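Local coordinates for protein tRNA(Ile2) 2-agmatinylcytidine synthetase TiaS (PDB 6AGG) that catalyses the ATP-dependent joining of agmatine to the wobble cytidine of an isoleucine tRNA, forming 2-agmatinylcytidine and changing the codon read from AUG to AUA, at residues Ile161-Pro166 with Cys210-Gly215. Sequence-based numbering, arbitrary orientation.
With AG2 (agmatine), chain D.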
ATOM      1  N   ILE A 161      -2.098   3.885 -16.533  1.00 78.99           N
ATOM      2  CA  ILE A 161      -2.479   2.506 -16.801  1.00 71.41           C
ATOM      3  C   ILE A 161      -2.467   2.256 -18.301  1.00 72.91           C
ATOM      4  O   ILE A 161      -3.239   2.868 -19.041  1.00 73.29           O
ATOM      5  CB  ILE A 161      -3.900   2.174 -16.297  1.00 68.01           C
ATOM      6  CG1 ILE A 161      -4.087   2.598 -14.828  1.00 64.62           C
ATOM      7  CG2 ILE A 161      -4.188   0.688 -16.501  1.00 52.34           C
ATOM      8  CD1 ILE A 161      -3.765   1.506 -13.803  1.00 62.08           C
ATOM      9  N   ALA A 162      -1.585   1.369 -18.748  1.00 65.47           N
ATOM     10  CA  ALA A 162      -1.613   0.921 -20.128  1.00 73.43           C
ATOM     11  C   ALA A 162      -2.488  -0.342 -20.262  1.00 80.69           C
ATOM     12  O   ALA A 162      -2.582  -1.152 -19.335  1.00 82.28           O
ATOM     13  CB  ALA A 162      -0.206   0.670 -20.629  1.00 75.36           C
ATOM     14  N   TYR A 163      -3.135  -0.509 -21.410  1.00 62.43           N
ATOM     15  CA  TYR A 163      -4.027  -1.661 -21.596  1.00 63.45           C
ATOM     16  C   TYR A 163      -3.697  -2.510 -22.832  1.00 68.90           C
ATOM     17  O   TYR A 163      -3.271  -2.001 -23.874  1.00 65.91           O
ATOM     18  CB  TYR A 163      -5.492  -1.214 -21.617  1.00 70.92           C
ATOM     19  CG  TYR A 163      -6.004  -0.597 -20.325  1.00 75.41           C
ATOM     20  CD1 TYR A 163      -6.364  -1.393 -19.248  1.00 78.06           C
ATOM     21  CD2 TYR A 163      -6.164   0.778 -20.199  1.00 74.59           C
ATOM     22  CE1 TYR A 163      -6.855  -0.843 -18.076  1.00 79.27           C
ATOM     23  CE2 TYR A 163      -6.655   1.338 -19.027  1.00 74.26           C
ATOM     24  CZ  TYR A 163      -7.002   0.523 -17.963  1.00 71.26           C
ATOM     25  OH  TYR A 163      -7.477   1.074 -16.780  1.00 59.25           O
ATOM     26  N   ARG A 164      -3.876  -3.815 -22.704  1.00 75.11           N
ATOM     27  CA  ARG A 164      -3.644  -4.724 -23.825  1.00 77.16           C
ATOM     28  C   ARG A 164      -4.784  -4.683 -24.843  1.00 79.30           C
ATOM     29  O   ARG A 164      -5.902  -4.251 -24.531  1.00 77.78           O
ATOM     30  CB  ARG A 164      -3.443  -6.154 -23.314  1.00 77.87           C
ATOM     31  CG  ARG A 164      -2.353  -6.258 -22.248  1.00 86.52           C
ATOM     32  CD  ARG A 164      -1.526  -7.512 -22.433  1.00 93.25           C
ATOM     33  NE  ARG A 164      -2.071  -8.649 -21.705  1.00 93.60           N
ATOM     34  CZ  ARG A 164      -1.715  -9.908 -21.924  1.00 92.96           C
ATOM     35  NH1 ARG A 164      -0.826 -10.184 -22.867  1.00 84.17           N
ATOM     36  NH2 ARG A 164      -2.259 -10.886 -21.208  1.00 98.73           N
ATOM     37  N   TYR A 165      -4.483  -5.104 -26.070  1.00 75.88           N
ATOM     38  CA  TYR A 165      -5.531  -5.430 -27.039  1.00 82.59           C
ATOM     39  C   TYR A 165      -6.246  -6.707 -26.596  1.00 82.53           C
ATOM     40  O   TYR A 165      -5.602  -7.657 -26.162  1.00 72.53           O
ATOM     41  CB  TYR A 165      -4.940  -5.619 -28.439  1.00 85.75           C
ATOM     42  CG  TYR A 165      -4.518  -4.327 -29.099  1.00 89.28           C
ATOM     43  CD1 TYR A 165      -5.423  -3.578 -29.840  1.00 88.60           C
ATOM     44  CD2 TYR A 165      -3.212  -3.854 -28.984  1.00 86.83           C
ATOM     45  CE1 TYR A 165      -5.040  -2.395 -30.439  1.00 89.93           C
ATOM     46  CE2 TYR A 165      -2.820  -2.676 -29.590  1.00 74.82           C
ATOM     47  CZ  TYR A 165      -3.738  -1.947 -30.303  1.00 81.53           C
ATOM     48  OH  TYR A 165      -3.356  -0.773 -30.898  1.00 91.12           O
ATOM     49  N   PRO A 166      -7.583  -6.730 -26.697  1.00 91.10           N
ATOM     50  CA  PRO A 166      -8.396  -7.899 -26.324  1.00 90.21           C
ATOM     51  C   PRO A 166      -7.932  -9.263 -26.881  1.00 82.91           C
ATOM     52  O   PRO A 166      -7.983 -10.235 -26.119  1.00 73.11           O
ATOM     53  CB  PRO A 166      -9.787  -7.535 -26.848  1.00 81.67           C
ATOM     54  CG  PRO A 166      -9.824  -6.043 -26.746  1.00 80.49           C
ATOM     55  CD  PRO A 166      -8.418  -5.570 -27.055  1.00 87.40           C
ATOM     56  N   CYS A 210      -6.023 -10.041 -16.815  1.00104.43           N
ATOM     57  CA  CYS A 210      -6.856  -8.860 -17.025  1.00 94.22           C
ATOM     58  C   CYS A 210      -6.318  -8.017 -18.178  1.00 86.24           C
ATOM     59  O   CYS A 210      -5.297  -8.350 -18.768  1.00 89.13           O
ATOM     60  CB  CYS A 210      -6.939  -8.035 -15.734  1.00 80.75           C
ATOM     61  SG  CYS A 210      -5.332  -7.472 -15.131  1.00 89.49           S
ATOM     62  N   PRO A 211      -7.008  -6.919 -18.504  1.00 79.62           N
ATOM     63  CA  PRO A 211      -6.599  -6.089 -19.641  1.00 80.27           C
ATOM     64  C   PRO A 211      -5.392  -5.176 -19.374  1.00 74.41           C
ATOM     65  O   PRO A 211      -4.880  -4.562 -20.313  1.00 77.82           O
ATOM     66  CB  PRO A 211      -7.847  -5.231 -19.918  1.00 79.00           C
ATOM     67  CG  PRO A 211      -8.956  -5.850 -19.129  1.00 73.90           C
ATOM     68  CD  PRO A 211      -8.308  -6.500 -17.959  1.00 77.81           C
ATOM     69  N   VAL A 212      -4.941  -5.071 -18.131  1.00 64.66           N
ATOM     70  CA  VAL A 212      -3.838  -4.163 -17.836  1.00 67.70           C
ATOM     71  C   VAL A 212      -2.485  -4.696 -18.314  1.00 77.99           C
ATOM     72  O   VAL A 212      -2.092  -5.813 -17.980  1.00 85.39           O
ATOM     73  CB  VAL A 212      -3.789  -3.780 -16.326  1.00 69.60           C
ATOM     74  CG1 VAL A 212      -2.449  -3.074 -15.959  1.00 45.23           C
ATOM     75  CG2 VAL A 212      -5.023  -2.923 -15.949  1.00 49.30           C
ATOM     76  N   LEU A 213      -1.790  -3.890 -19.115  1.00 78.95           N
ATOM     77  CA  LEU A 213      -0.430  -4.202 -19.540  1.00 80.19           C
ATOM     78  C   LEU A 213       0.555  -3.803 -18.434  1.00 87.09           C
ATOM     79  O   LEU A 213       1.222  -4.650 -17.831  1.00 93.01           O
ATOM     80  CB  LEU A 213      -0.088  -3.443 -20.822  1.00 72.97           C
ATOM     81  CG  LEU A 213       0.904  -4.107 -21.789  1.00 87.05           C
ATOM     82  CD1 LEU A 213       1.724  -3.051 -22.521  1.00 91.94           C
ATOM     83  CD2 LEU A 213       1.816  -5.126 -21.110  1.00 83.69           C
ATOM     84  N   TYR A 214       0.646  -2.499 -18.192  1.00 83.09           N
ATOM     85  CA  TYR A 214       1.386  -1.971 -17.062  1.00 77.23           C
ATOM     86  C   TYR A 214       0.647  -0.779 -16.476  1.00 77.07           C
ATOM     87  O   TYR A 214      -0.083  -0.074 -17.178  1.00 72.38           O
ATOM     88  CB  TYR A 214       2.812  -1.570 -17.462  1.00 67.11           C
ATOM     89  CG  TYR A 214       2.874  -0.506 -18.533  1.00 75.29           C
ATOM     90  CD1 TYR A 214       3.214  -0.829 -19.839  1.00 78.74           C
ATOM     91  CD2 TYR A 214       2.597   0.824 -18.239  1.00 87.01           C
ATOM     92  CE1 TYR A 214       3.275   0.134 -20.828  1.00 74.84           C
ATOM     93  CE2 TYR A 214       2.653   1.800 -19.227  1.00 90.27           C
ATOM     94  CZ  TYR A 214       2.994   1.445 -20.520  1.00 82.75           C
ATOM     95  OH  TYR A 214       3.061   2.400 -21.512  1.00 86.70           O
ATOM     96  N   GLY A 215       0.831  -0.583 -15.175  1.00 82.98           N
ATOM     97  CA  GLY A 215       0.370   0.605 -14.480  1.00 80.63           C
ATOM     98  C   GLY A 215       1.574   1.280 -13.857  1.00 82.29           C
ATOM     99  O   GLY A 215       2.226   0.719 -12.970  1.00 81.73           O
TER
HETATM  100  N   AG2 D 503       2.780  -6.252  -5.487  1.00 76.36           N
HETATM  101  CA  AG2 D 503       3.436  -5.004  -5.786  1.00 87.18           C
HETATM  102  CB  AG2 D 503       2.769  -4.097  -6.765  1.00 87.76           C
HETATM  103  CG  AG2 D 503       3.276  -2.702  -6.921  1.00 82.97           C
HETATM  104  CD  AG2 D 503       2.806  -1.921  -8.105  1.00 84.32           C
HETATM  105  NE  AG2 D 503       3.721  -1.049  -8.776  1.00 79.56           N
HETATM  106  CZ  AG2 D 503       3.280  -0.271  -9.901  1.00 80.75           C
HETATM  107  NH1 AG2 D 503       2.044  -0.353 -10.326  1.00 76.14           N
HETATM  108  NH2 AG2 D 503       4.125   0.518 -10.501  1.00 82.25           N
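The antiparallel pairing of strands 157-163 and 212-218, with a beta bulge, brings Ile161-Arg164 against Pro211-Gly215 at the edge of the eight-stranded mixed sheet, within the FLD domain of TiaS and beside the agmatine site. Ile161 with Gly215 and Tyr163 with Val212 are non-hydrogen-bonded pairs, and the register slips by one residue between them. Between these pairs Ala162 makes two backbone hydrogen bonds: its N donates to Tyr214 O at 2.6 Å, and its O accepts Leu213 N at 2.9 Å from above the carbonyl plane. Farther along, Arg164 N reaches Pro211 O at 2.7 Å, an almost straight bond (169°). The methyl of Ala162 sits over the centre of the Tyr214 ring, CB 3.3 Å from the centroid, a CH-pi contact. The ring is swung back over the neighbouring strand because Tyr214 CG lies between its backbone N and carbonyl carbon (chi1 60°). A serine in place of Tyr214 would probably uncover the Ala162 methyl and open a gap over that part of the strand pair. On this same side the side chains of Arg164 and Leu213 cross at about a right angle, Arg164 CG 3.9 Å from Leu213 CB. On the other side, Val212 CG2 packs against Tyr163 CE1 at 3.5 Å and Ile161 CG2 at 3.7 Å. Gly215 O accepts agmatine NH1 at 2.9 Å and, weakly, NH2; Asp193 O binds agmatine too. Strand 212-218 is outermost in the sheet within this chain; strand 157-163 separates it from strand 239-244, whose Phe242 touches Ile161 and Tyr163, while Val23 and Tyr20 of helix 20-32 meet Tyr163.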